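Local structure of peptide-binding protein (Photobacterium damsela subsp. piscicida, 6SQX) at residues 235-240 with 252-257; 240-245 with 285-290; 303-308 with 329-334. The protein cleaves the peptidoglycan of potentially competing bacteria, as a secreted NlpC/P60-family endopeptidase that is probably a cysteine-type peptidase and also carries an SH3-type domain. All coordinates share one frame; numbering follows the deposited sequence. Where two conformers were deposited one is given.

How the interactions relate
Interaction 1, the hairpin of 235-240 and 252-257, lies between the other two, its centre about 10 Å from that of interaction 2 and about 11 Å from that of interaction 3. Interactions 1 and 2 share Asp-240, and Gln-239 OE1 meets Lys-288 N at 2.8 Å. Toward the helices, Arg-330 ties interaction 3 to the hairpin: its NH2 is 2.8 Å from Glu-254 OE1, and its NE bonds to Ala-255 O. Interactions 2 and 3 do not touch; their centres are about 20 Å apart. Interaction 3 is closest in sequence to Cys-324, a cysteinesulfonic acid lying shortly before helix 326-334.

Interaction 1. Residues 235-240 with 252-257. With EDO (1,2-ethanediol), chain N.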
loop_
_atom_site.group_PDB
_atom_site.type_symbol
_atom_site.label_atom_id
_atom_site.label_comp_id
_atom_site.label_asym_id
_atom_site.label_seq_id
_atom_site.Cartn_x
_atom_site.Cartn_y
_atom_site.Cartn_z
ATOM N N THR A 235 -14.608 3.801 -9.016
ATOM C CA THR A 235 -13.886 3.893 -10.284
ATOM C C THR A 235 -13.019 5.140 -10.403
ATOM O O THR A 235 -12.381 5.321 -11.451
ATOM C CB THR A 235 -14.849 3.795 -11.470
ATOM O OG1 THR A 235 -15.819 4.826 -11.329
ATOM C CG2 THR A 235 -15.560 2.434 -11.454
ATOM N N VAL A 236 -12.973 5.995 -9.370
ATOM C CA VAL A 236 -12.081 7.150 -9.300
ATOM C C VAL A 236 -11.417 7.143 -7.924
ATOM O O VAL A 236 -11.866 6.445 -7.002
ATOM C CB VAL A 236 -12.829 8.490 -9.523
ATOM C CG1 VAL A 236 -13.476 8.555 -10.938
ATOM C CG2 VAL A 236 -13.880 8.744 -8.416
ATOM N N ARG A 237 -10.332 7.917 -7.781
ATOM C CA ARG A 237 -9.531 7.802 -6.557
ATOM C C ARG A 237 -10.309 8.287 -5.337
ATOM O O ARG A 237 -10.358 7.605 -4.306
ATOM C CB ARG A 237 -8.167 8.498 -6.685
ATOM C CG ARG A 237 -7.314 8.282 -5.414
ATOM C CD ARG A 237 -5.851 8.592 -5.589
ATOM N NE ARG A 237 -5.527 10.009 -5.761
ATOM C CZ ARG A 237 -5.031 10.814 -4.809
ATOM N NH1 ARG A 237 -4.684 12.066 -5.109
ATOM N NH2 ARG A 237 -4.875 10.405 -3.556
ATOM N N LYS A 238 -10.878 9.496 -5.399
ATOM C CA LYS A 238 -11.609 10.068 -4.272
ATOM C C LYS A 238 -12.920 10.650 -4.752
ATOM O O LYS A 238 -12.971 11.243 -5.828
ATOM C CB LYS A 238 -10.859 11.232 -3.633
ATOM C CG LYS A 238 -9.553 10.785 -2.871
ATOM C CD LYS A 238 -8.815 11.986 -2.408
ATOM C CE LYS A 238 -7.484 11.635 -1.801
ATOM N NZ LYS A 238 -7.620 11.235 -0.353
ATOM N N GLN A 239 -13.966 10.521 -3.939
ATOM C CA GLN A 239 -15.210 11.213 -4.252
ATOM C C GLN A 239 -15.938 11.474 -2.939
ATOM O O GLN A 239 -15.696 10.804 -1.933
ATOM C CB GLN A 239 -16.048 10.404 -5.233
ATOM C CG GLN A 239 -16.523 9.129 -4.676
ATOM C CD GLN A 239 -17.046 8.231 -5.827
ATOM O OE1 GLN A 239 -18.098 8.500 -6.405
ATOM N NE2 GLN A 239 -16.296 7.181 -6.175
ATOM N N ASP A 240 -16.819 12.483 -2.937
ATOM C CA ASP A 240 -17.542 12.875 -1.730
ATOM C C ASP A 240 -18.872 12.130 -1.625
ATOM O O ASP A 240 -19.635 12.063 -2.599
ATOM C CB ASP A 240 -17.829 14.371 -1.805
ATOM C CG ASP A 240 -16.562 15.181 -1.843
ATOM O OD1 ASP A 240 -15.639 14.829 -1.085
ATOM O OD2 ASP A 240 -16.444 16.163 -2.646
ATOM N N ILE A 252 -15.351 10.807 2.641
ATOM C CA ILE A 252 -14.673 10.580 1.375
ATOM C C ILE A 252 -14.644 9.087 1.081
ATOM O O ILE A 252 -14.237 8.271 1.926
ATOM C CB ILE A 252 -13.274 11.209 1.364
ATOM C CG1 ILE A 252 -13.444 12.729 1.480
ATOM C CG2 ILE A 252 -12.527 10.822 0.083
ATOM C CD1 ILE A 252 -12.149 13.512 1.536
ATOM N N LEU A 253 -15.089 8.709 -0.102
ATOM C CA LEU A 253 -15.009 7.316 -0.565
ATOM C C LEU A 253 -13.758 7.159 -1.423
ATOM O O LEU A 253 -13.560 7.914 -2.386
ATOM C CB LEU A 253 -16.248 7.008 -1.423
ATOM C CG LEU A 253 -16.357 5.645 -2.107
ATOM C CD1 LEU A 253 -16.378 4.520 -1.040
ATOM C CD2 LEU A 253 -17.583 5.590 -3.020
ATOM N N GLU A 254 -12.906 6.177 -1.089
ATOM C CA GLU A 254 -11.588 6.029 -1.697
ATOM C C GLU A 254 -11.543 4.791 -2.577
ATOM O O GLU A 254 -12.093 3.724 -2.225
ATOM C CB GLU A 254 -10.512 5.883 -0.619
ATOM C CG GLU A 254 -10.339 7.152 0.211
ATOM C CD GLU A 254 -9.190 8.074 -0.243
ATOM O OE1 GLU A 254 -8.550 7.770 -1.283
ATOM O OE2 GLU A 254 -8.972 9.096 0.457
ATOM N N ALA A 255 -10.868 4.903 -3.718
ATOM C CA ALA A 255 -10.620 3.713 -4.530
ATOM C C ALA A 255 -9.930 2.639 -3.682
ATOM O O ALA A 255 -9.150 2.940 -2.768
ATOM C CB ALA A 255 -9.767 4.065 -5.752
ATOM N N GLY A 256 -10.244 1.390 -3.997
ATOM C CA GLY A 256 -9.794 0.250 -3.202
ATOM C C GLY A 256 -10.842 -0.250 -2.234
ATOM O O GLY A 256 -10.772 -1.402 -1.804
ATOM N N SER A 257 -11.828 0.584 -1.888
ATOM C CA SER A 257 -12.910 0.140 -1.024
ATOM C C SER A 257 -13.767 -0.893 -1.745
ATOM O O SER A 257 -13.952 -0.850 -2.959
ATOM C CB SER A 257 -13.829 1.316 -0.692
ATOM O OG SER A 257 -13.086 2.361 -0.091
HETATM C C1 EDO N . -10.173 10.829 4.606
HETATM O O1 EDO N . -11.236 9.957 4.987
HETATM C C2 EDO N . -9.402 10.155 3.473
HETATM O O2 EDO N . -10.117 10.235 2.251
HETATM O O HOH W 1 -13.689 7.033 -4.993
HETATM O O HOH W 2 -5.971 8.490 -1.956
#
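Lys-238 and Glu-254 face each other across a two-stranded antiparallel beta hairpin, strands 238-240 and 252-254, whose short axes approach to 4.7 Å. Their side chains run side by side on the face that also carries Asp-240 and Ile-252. The lysine is extended as far as CE and then bends at its last torsion (chi4 -83°), which brings NZ to within 2.7 Å of Glu-254 OE2 in a salt bridge on the syn lone pair. The other carboxylate oxygen, Glu-254 OE1, is gripped by water 2, which links it to Arg-237 NH2, and by a salt bridge to Arg-330. An ethanediol, probably from the crystallisation liquor, lies beside OE2 with an implausibly short separation, so its bond there is doubtful.

The opposite face pairs Gln-239 with Leu-253, a hydrogen-bonded pair in which Leu-253 N donates to Gln-239 O at 2.8 Å and Gln-239 N to Leu-253 O at 3.1 Å. With CG lodged between the backbone N and the carbonyl carbon (chi1 65°), the glutamine stretches alongside the leucine until NE2 is 3.8 Å from Leu-253 CD2. OE1 accepts from the backbone N of Lys-288 and NE2 donates to water 1, so both ends of the side-chain amide are engaged and its rotation is defined.

Beyond the strands Ala-255 N donates to Arg-237 O, and a type II turn runs from Glu-254 to Ser-257, with Gly-256 taking the positive phi. Water 1 joins the loop to the sheet: it accepts from Gln-239 NE2 at 2.9 Å while donating to Val-236 O and Leu-253 O.

Interaction 2. Residues 240-245 with 285-290; sequences DLPIEK and KNLKFT
The Pro-242 ring, puckered C-gamma exo, presents CG, CB and CD to the other segment, and both its partners lie off the ring plane on the same side: CG lies 4.0 Å from Lys-285 NZ, with CB at nearly the same distance, and CD is 4.3 Å from Leu-287 CD2. No hydrogen bond crosses between 240-245 and 285-290; the contact is van der Waals packing at the surface, with the leucine pair as its apolar part. There Leu-241 CD2 sits 3.7 Å from Leu-287 CD1. The two side chains cross at about a right angle, and both methyls of Leu-287 come close to that one methyl of Leu-241. Leu-287 CD2 also rests against Asp-240 O, at 3.7 Å. Lys-285 reaches the proline by bending at chi2 (-83°), then running straight past it in the opposite direction. Its NZ remains 4.9 Å from Glu-244 OE2, too far for a salt bridge; that carboxylate oxygen is bonded to Asn-283.

Residues 240-245 begin the loop joining the two strands of the beta hairpin 238-240/252-254, with Leu-241 packing on Leu-253. The contact lays this loop against the segment leading into strand 289-291, an outermost strand of the five-stranded antiparallel sheet, beside strand 230-234.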
loop_
_atom_site.group_PDB
_atom_site.type_symbol
_atom_site.label_atom_id
_atom_site.label_comp_id
_atom_site.label_asym_id
_atom_site.label_seq_id
_atom_site.Cartn_x
_atom_site.Cartn_y
_atom_site.Cartn_z
ATOM N N ASP A 240 -16.819 12.483 -2.937
ATOM C CA ASP A 240 -17.542 12.875 -1.730
ATOM C C ASP A 240 -18.872 12.130 -1.625
ATOM O O ASP A 240 -19.635 12.063 -2.599
ATOM C CB ASP A 240 -17.829 14.371 -1.805
ATOM C CG ASP A 240 -16.562 15.181 -1.843
ATOM O OD1 ASP A 240 -15.639 14.829 -1.085
ATOM O OD2 ASP A 240 -16.444 16.163 -2.646
ATOM N N LEU A 241 -19.179 11.599 -0.430
ATOM C CA LEU A 241 -20.486 10.970 -0.224
ATOM C C LEU A 241 -21.516 12.045 0.136
ATOM O O LEU A 241 -21.145 13.094 0.670
ATOM C CB LEU A 241 -20.399 9.903 0.862
ATOM C CG LEU A 241 -19.516 8.742 0.419
ATOM C CD1 LEU A 241 -19.435 7.658 1.493
ATOM C CD2 LEU A 241 -19.967 8.109 -0.902
ATOM N N PRO A 242 -22.795 11.853 -0.230
ATOM C CA PRO A 242 -23.804 12.891 0.015
ATOM C C PRO A 242 -23.877 13.254 1.480
ATOM O O PRO A 242 -23.746 12.395 2.362
ATOM C CB PRO A 242 -25.108 12.226 -0.424
ATOM C CG PRO A 242 -24.727 11.248 -1.390
ATOM C CD PRO A 242 -23.324 10.776 -1.071
ATOM N N ILE A 243 -24.081 14.544 1.726
ATOM C CA ILE A 243 -24.330 15.051 3.069
ATOM C C ILE A 243 -25.841 15.159 3.238
ATOM O O ILE A 243 -26.498 15.988 2.596
ATOM C CB ILE A 243 -23.619 16.385 3.324
ATOM C CG1 ILE A 243 -22.126 16.259 2.991
ATOM C CG2 ILE A 243 -23.761 16.780 4.782
ATOM C CD1 ILE A 243 -21.393 17.584 2.986
ATOM N N GLU A 244 -26.384 14.301 4.099
ATOM C CA GLU A 244 -27.809 14.288 4.378
ATOM C C GLU A 244 -28.153 15.366 5.400
ATOM O O GLU A 244 -27.281 16.075 5.917
ATOM C CB GLU A 244 -28.251 12.894 4.817
ATOM C CG GLU A 244 -28.002 11.845 3.748
ATOM C CD GLU A 244 -28.726 12.155 2.447
ATOM O OE1 GLU A 244 -29.799 12.804 2.487
ATOM O OE2 GLU A 244 -28.227 11.751 1.377
ATOM N N LYS A 245 -29.451 15.473 5.702
ATOM C CA LYS A 245 -29.945 16.579 6.517
ATOM C C LYS A 245 -29.293 16.600 7.897
ATOM O O LYS A 245 -29.009 17.674 8.439
ATOM C CB LYS A 245 -31.469 16.492 6.626
ATOM C CG LYS A 245 -32.146 17.755 7.145
ATOM C CD LYS A 245 -33.659 17.568 7.221
ATOM C CE LYS A 245 -34.369 18.869 7.562
ATOM N NZ LYS A 245 -35.827 18.665 7.762
ATOM N N LYS A 285 -26.891 8.523 -6.538
ATOM C CA LYS A 285 -27.122 8.991 -7.904
ATOM C C LYS A 285 -25.847 9.504 -8.584
ATOM O O LYS A 285 -25.602 9.208 -9.761
ATOM C CB LYS A 285 -28.245 10.034 -7.935
ATOM C CG LYS A 285 -27.931 11.342 -7.207
ATOM C CD LYS A 285 -28.183 11.246 -5.703
ATOM C CE LYS A 285 -27.652 12.474 -4.967
ATOM N NZ LYS A 285 -27.885 12.396 -3.492
ATOM N N ASN A 286 -25.011 10.252 -7.865
ATOM C CA ASN A 286 -23.844 10.875 -8.478
ATOM C C ASN A 286 -22.541 10.141 -8.198
ATOM O O ASN A 286 -21.471 10.694 -8.460
ATOM C CB ASN A 286 -23.706 12.323 -8.013
ATOM C CG ASN A 286 -24.866 13.175 -8.441
ATOM O OD1 ASN A 286 -25.209 13.225 -9.630
ATOM N ND2 ASN A 286 -25.499 13.844 -7.474
ATOM N N LEU A 287 -22.605 8.924 -7.670
ATOM C CA LEU A 287 -21.390 8.227 -7.270
ATOM C C LEU A 287 -20.827 7.413 -8.432
ATOM O O LEU A 287 -21.554 7.007 -9.344
ATOM C CB LEU A 287 -21.639 7.317 -6.064
ATOM C CG LEU A 287 -22.067 8.059 -4.802
ATOM C CD1 LEU A 287 -22.208 7.077 -3.633
ATOM C CD2 LEU A 287 -21.127 9.232 -4.448
ATOM N N LYS A 288 -19.510 7.169 -8.381
ATOM C CA LYS A 288 -18.775 6.500 -9.458
ATOM C C LYS A 288 -18.204 5.186 -8.911
ATOM O O LYS A 288 -17.201 5.173 -8.170
ATOM C CB LYS A 288 -17.667 7.382 -10.013
ATOM C CG LYS A 288 -18.124 8.781 -10.526
ATOM C CD LYS A 288 -17.447 9.829 -9.584
ATOM C CE LYS A 288 -17.521 11.299 -9.993
ATOM N NZ LYS A 288 -16.941 12.185 -8.895
ATOM N N PHE A 289 -18.851 4.080 -9.272
ATOM C CA PHE A 289 -18.422 2.767 -8.817
ATOM C C PHE A 289 -18.869 1.729 -9.825
ATOM O O PHE A 289 -19.661 2.018 -10.730
ATOM C CB PHE A 289 -18.896 2.419 -7.381
ATOM C CG PHE A 289 -20.396 2.478 -7.165
ATOM C CD1 PHE A 289 -21.232 1.463 -7.630
ATOM C CD2 PHE A 289 -20.956 3.532 -6.450
ATOM C CE1 PHE A 289 -22.626 1.515 -7.414
ATOM C CE2 PHE A 289 -22.333 3.601 -6.223
ATOM C CZ PHE A 289 -23.171 2.585 -6.692
ATOM N N THR A 290 -18.352 0.514 -9.663
ATOM C CA THR A 290 -18.671 -0.578 -10.563
ATOM C C THR A 290 -18.645 -1.896 -9.796
ATOM O O THR A 290 -18.009 -2.003 -8.754
ATOM C CB THR A 290 -17.721 -0.605 -11.776
ATOM O OG1 THR A 290 -18.288 -1.398 -12.829
ATOM C CG2 THR A 290 -16.404 -1.201 -11.382
#

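Interaction 3. Residues 303-308 with 329-334; sequences HQINNY and KRLFST
This is a buried helix-helix contact between 303-308 of helix 298-308 and 329-334 of helix 326-334, the latter within the NlpC/P60 family region. The short axes run roughly antiparallel, their N-to-C directions 146° apart, and come no closer than 10.6 Å, so side chains fill the space between them. The second helix follows shortly after Cys-324, found here as cysteinesulfonic acid; this is consistent with the NlpC/P60 fold, where the nucleophilic cysteine heads a helix.

Leu-331 forms the apolar centre. Its CD1 presses on Gln-304 CB at 3.6 Å and reaches the edge of the Tyr-308 ring near CE2, while CD2 meets Ile-305 CG1 at 4.1 Å. Arg-330 crosses the CE1 side of the tyrosine at a slant, its CG 3.5 Å from Tyr-308 OH. With CG anti to the backbone N (chi1 -174°), the arginine runs out extended to NE, and Tyr-308 CE1 then stands 3.6 Å above one face of the guanidinium, toward its rim. The two planes are 60° apart, so the groups are not stacked. All three guanidinium nitrogens are engaged: NE with Ala-255 O, NH2 with Glu-254 and NH1 with Asn-322, which fixes the plane.

Polar ends converge on water 3, in the plane of the tyrosine ring at its edge. It donates to Gln-304 OE1 at 2.8 Å and is bonded to Tyr-308 OH (2.6 Å) and Thr-334 OG1 (2.8 Å), bridging groups that do not bond directly.

Phe-414 of strand 408-415 touches Ile-305, Tyr-308 and Leu-331, and Leu-398 of strand 395-405 also packs on Leu-331, so the helix pair lies against the six-stranded sheet.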
loop_
_atom_site.group_PDB
_atom_site.type_symbol
_atom_site.label_atom_id
_atom_site.label_comp_id
_atom_site.label_asym_id
_atom_site.label_seq_id
_atom_site.Cartn_x
_atom_site.Cartn_y
_atom_site.Cartn_z
ATOM N N HIS A 303 -7.281 2.774 -17.244
ATOM C CA HIS A 303 -8.057 3.819 -16.583
ATOM C C HIS A 303 -7.654 3.953 -15.122
ATOM O O HIS A 303 -7.527 5.064 -14.594
ATOM C CB HIS A 303 -9.550 3.518 -16.631
ATOM C CG HIS A 303 -10.158 3.513 -17.999
ATOM N ND1 HIS A 303 -9.947 4.514 -18.928
ATOM C CD2 HIS A 303 -11.031 2.644 -18.567
ATOM C CE1 HIS A 303 -10.652 4.242 -20.021
ATOM N NE2 HIS A 303 -11.329 3.115 -19.825
ATOM N N GLN A 304 -7.479 2.820 -14.437
ATOM C CA GLN A 304 -7.155 2.891 -13.015
ATOM C C GLN A 304 -5.758 3.446 -12.795
ATOM O O GLN A 304 -5.555 4.301 -11.920
ATOM C CB GLN A 304 -7.297 1.507 -12.397
ATOM C CG GLN A 304 -8.741 1.066 -12.379
ATOM C CD GLN A 304 -9.593 1.998 -11.545
ATOM O OE1 GLN A 304 -9.333 2.199 -10.352
ATOM N NE2 GLN A 304 -10.597 2.635 -12.194
ATOM N N ILE A 305 -4.783 2.991 -13.593
ATOM C CA ILE A 305 -3.440 3.582 -13.539
ATOM C C ILE A 305 -3.506 5.092 -13.726
ATOM O O ILE A 305 -2.929 5.866 -12.950
ATOM C CB ILE A 305 -2.521 2.914 -14.573
ATOM C CG1 ILE A 305 -2.084 1.534 -14.051
ATOM C CG2 ILE A 305 -1.311 3.790 -14.886
ATOM C CD1 ILE A 305 -1.430 0.688 -15.112
ATOM N N ASN A 306 -4.249 5.527 -14.744
ATOM C CA ASN A 306 -4.314 6.956 -15.022
ATOM C C ASN A 306 -4.900 7.731 -13.847
ATOM O O ASN A 306 -4.536 8.898 -13.632
ATOM C CB ASN A 306 -5.143 7.178 -16.293
ATOM C CG ASN A 306 -4.332 6.918 -17.565
ATOM O OD1 ASN A 306 -3.120 6.635 -17.480
ATOM N ND2 ASN A 306 -4.984 6.979 -18.748
ATOM N N ASN A 307 -5.841 7.130 -13.109
ATOM C CA ASN A 307 -6.450 7.826 -11.974
ATOM C C ASN A 307 -5.479 8.042 -10.813
ATOM O O ASN A 307 -5.734 8.912 -9.959
ATOM C CB ASN A 307 -7.658 7.066 -11.432
ATOM C CG ASN A 307 -8.858 7.127 -12.365
ATOM O OD1 ASN A 307 -8.937 7.978 -13.268
ATOM N ND2 ASN A 307 -9.803 6.248 -12.139
ATOM N N TYR A 308 -4.396 7.250 -10.735
ATOM C CA TYR A 308 -3.424 7.416 -9.653
ATOM C C TYR A 308 -2.281 8.356 -9.993
ATOM O O TYR A 308 -1.608 8.848 -9.072
ATOM C CB TYR A 308 -2.806 6.053 -9.217
ATOM C CG TYR A 308 -3.812 5.152 -8.543
ATOM C CD1 TYR A 308 -4.301 5.462 -7.264
ATOM C CD2 TYR A 308 -4.253 3.973 -9.171
ATOM C CE1 TYR A 308 -5.248 4.653 -6.652
ATOM C CE2 TYR A 308 -5.216 3.147 -8.560
ATOM C CZ TYR A 308 -5.692 3.491 -7.310
ATOM O OH TYR A 308 -6.645 2.699 -6.700
ATOM N N LYS A 329 -0.561 -2.592 -4.207
ATOM C CA LYS A 329 -1.592 -3.347 -3.503
ATOM C C LYS A 329 -2.977 -2.758 -3.786
ATOM O O LYS A 329 -3.947 -3.488 -4.040
ATOM C CB LYS A 329 -1.258 -3.339 -2.004
ATOM C CG LYS A 329 -2.313 -4.044 -1.141
ATOM C CD LYS A 329 -1.897 -4.101 0.314
ATOM C CE LYS A 329 -2.987 -4.591 1.237
ATOM N NZ LYS A 329 -3.376 -6.018 0.906
ATOM N N ARG A 330 -3.075 -1.415 -3.802
ATOM C CA ARG A 330 -4.364 -0.772 -3.970
ATOM C C ARG A 330 -4.880 -0.989 -5.394
ATOM O O ARG A 330 -6.048 -1.348 -5.596
ATOM C CB ARG A 330 -4.182 0.715 -3.646
ATOM C CG ARG A 330 -5.488 1.493 -3.637
ATOM C CD ARG A 330 -5.189 2.953 -3.264
ATOM N NE ARG A 330 -6.448 3.674 -3.138
ATOM C CZ ARG A 330 -6.532 4.973 -2.928
ATOM N NH1 ARG A 330 -5.410 5.699 -2.806
ATOM N NH2 ARG A 330 -7.756 5.525 -2.839
ATOM N N LEU A 331 -4.024 -0.741 -6.405
ATOM C CA LEU A 331 -4.458 -0.929 -7.789
ATOM C C LEU A 331 -5.005 -2.347 -7.975
ATOM O O LEU A 331 -6.087 -2.560 -8.538
ATOM C CB LEU A 331 -3.285 -0.695 -8.750
ATOM C CG LEU A 331 -3.505 -1.148 -10.218
ATOM C CD1 LEU A 331 -4.512 -0.219 -10.858
ATOM C CD2 LEU A 331 -2.190 -1.189 -11.012
ATOM N N PHE A 332 -4.255 -3.353 -7.504
ATOM C CA PHE A 332 -4.651 -4.727 -7.778
ATOM C C PHE A 332 -5.910 -5.120 -7.026
ATOM O O PHE A 332 -6.665 -5.983 -7.502
ATOM C CB PHE A 332 -3.471 -5.677 -7.526
ATOM C CG PHE A 332 -2.504 -5.717 -8.679
ATOM C CD1 PHE A 332 -2.812 -6.447 -9.820
ATOM C CD2 PHE A 332 -1.313 -4.965 -8.646
ATOM C CE1 PHE A 332 -1.935 -6.485 -10.933
ATOM C CE2 PHE A 332 -0.438 -4.990 -9.748
ATOM C CZ PHE A 332 -0.755 -5.765 -10.894
ATOM N N SER A 333 -6.153 -4.489 -5.855
ATOM C CA SER A 333 -7.334 -4.833 -5.061
ATOM C C SER A 333 -8.621 -4.579 -5.836
ATOM O O SER A 333 -9.595 -5.318 -5.681
ATOM C CB SER A 333 -7.351 -4.109 -3.708
ATOM O OG SER A 333 -7.587 -2.698 -3.861
ATOM N N THR A 334 -8.641 -3.524 -6.663
ATOM C CA THR A 334 -9.818 -3.199 -7.481
ATOM C C THR A 334 -10.214 -4.353 -8.398
ATOM O O THR A 334 -11.398 -4.521 -8.737
ATOM C CB THR A 334 -9.443 -1.982 -8.327
ATOM O OG1 THR A 334 -9.232 -0.898 -7.421
ATOM C CG2 THR A 334 -10.520 -1.582 -9.332
HETATM O O HOH W 3 -7.567 1.020 -8.489
#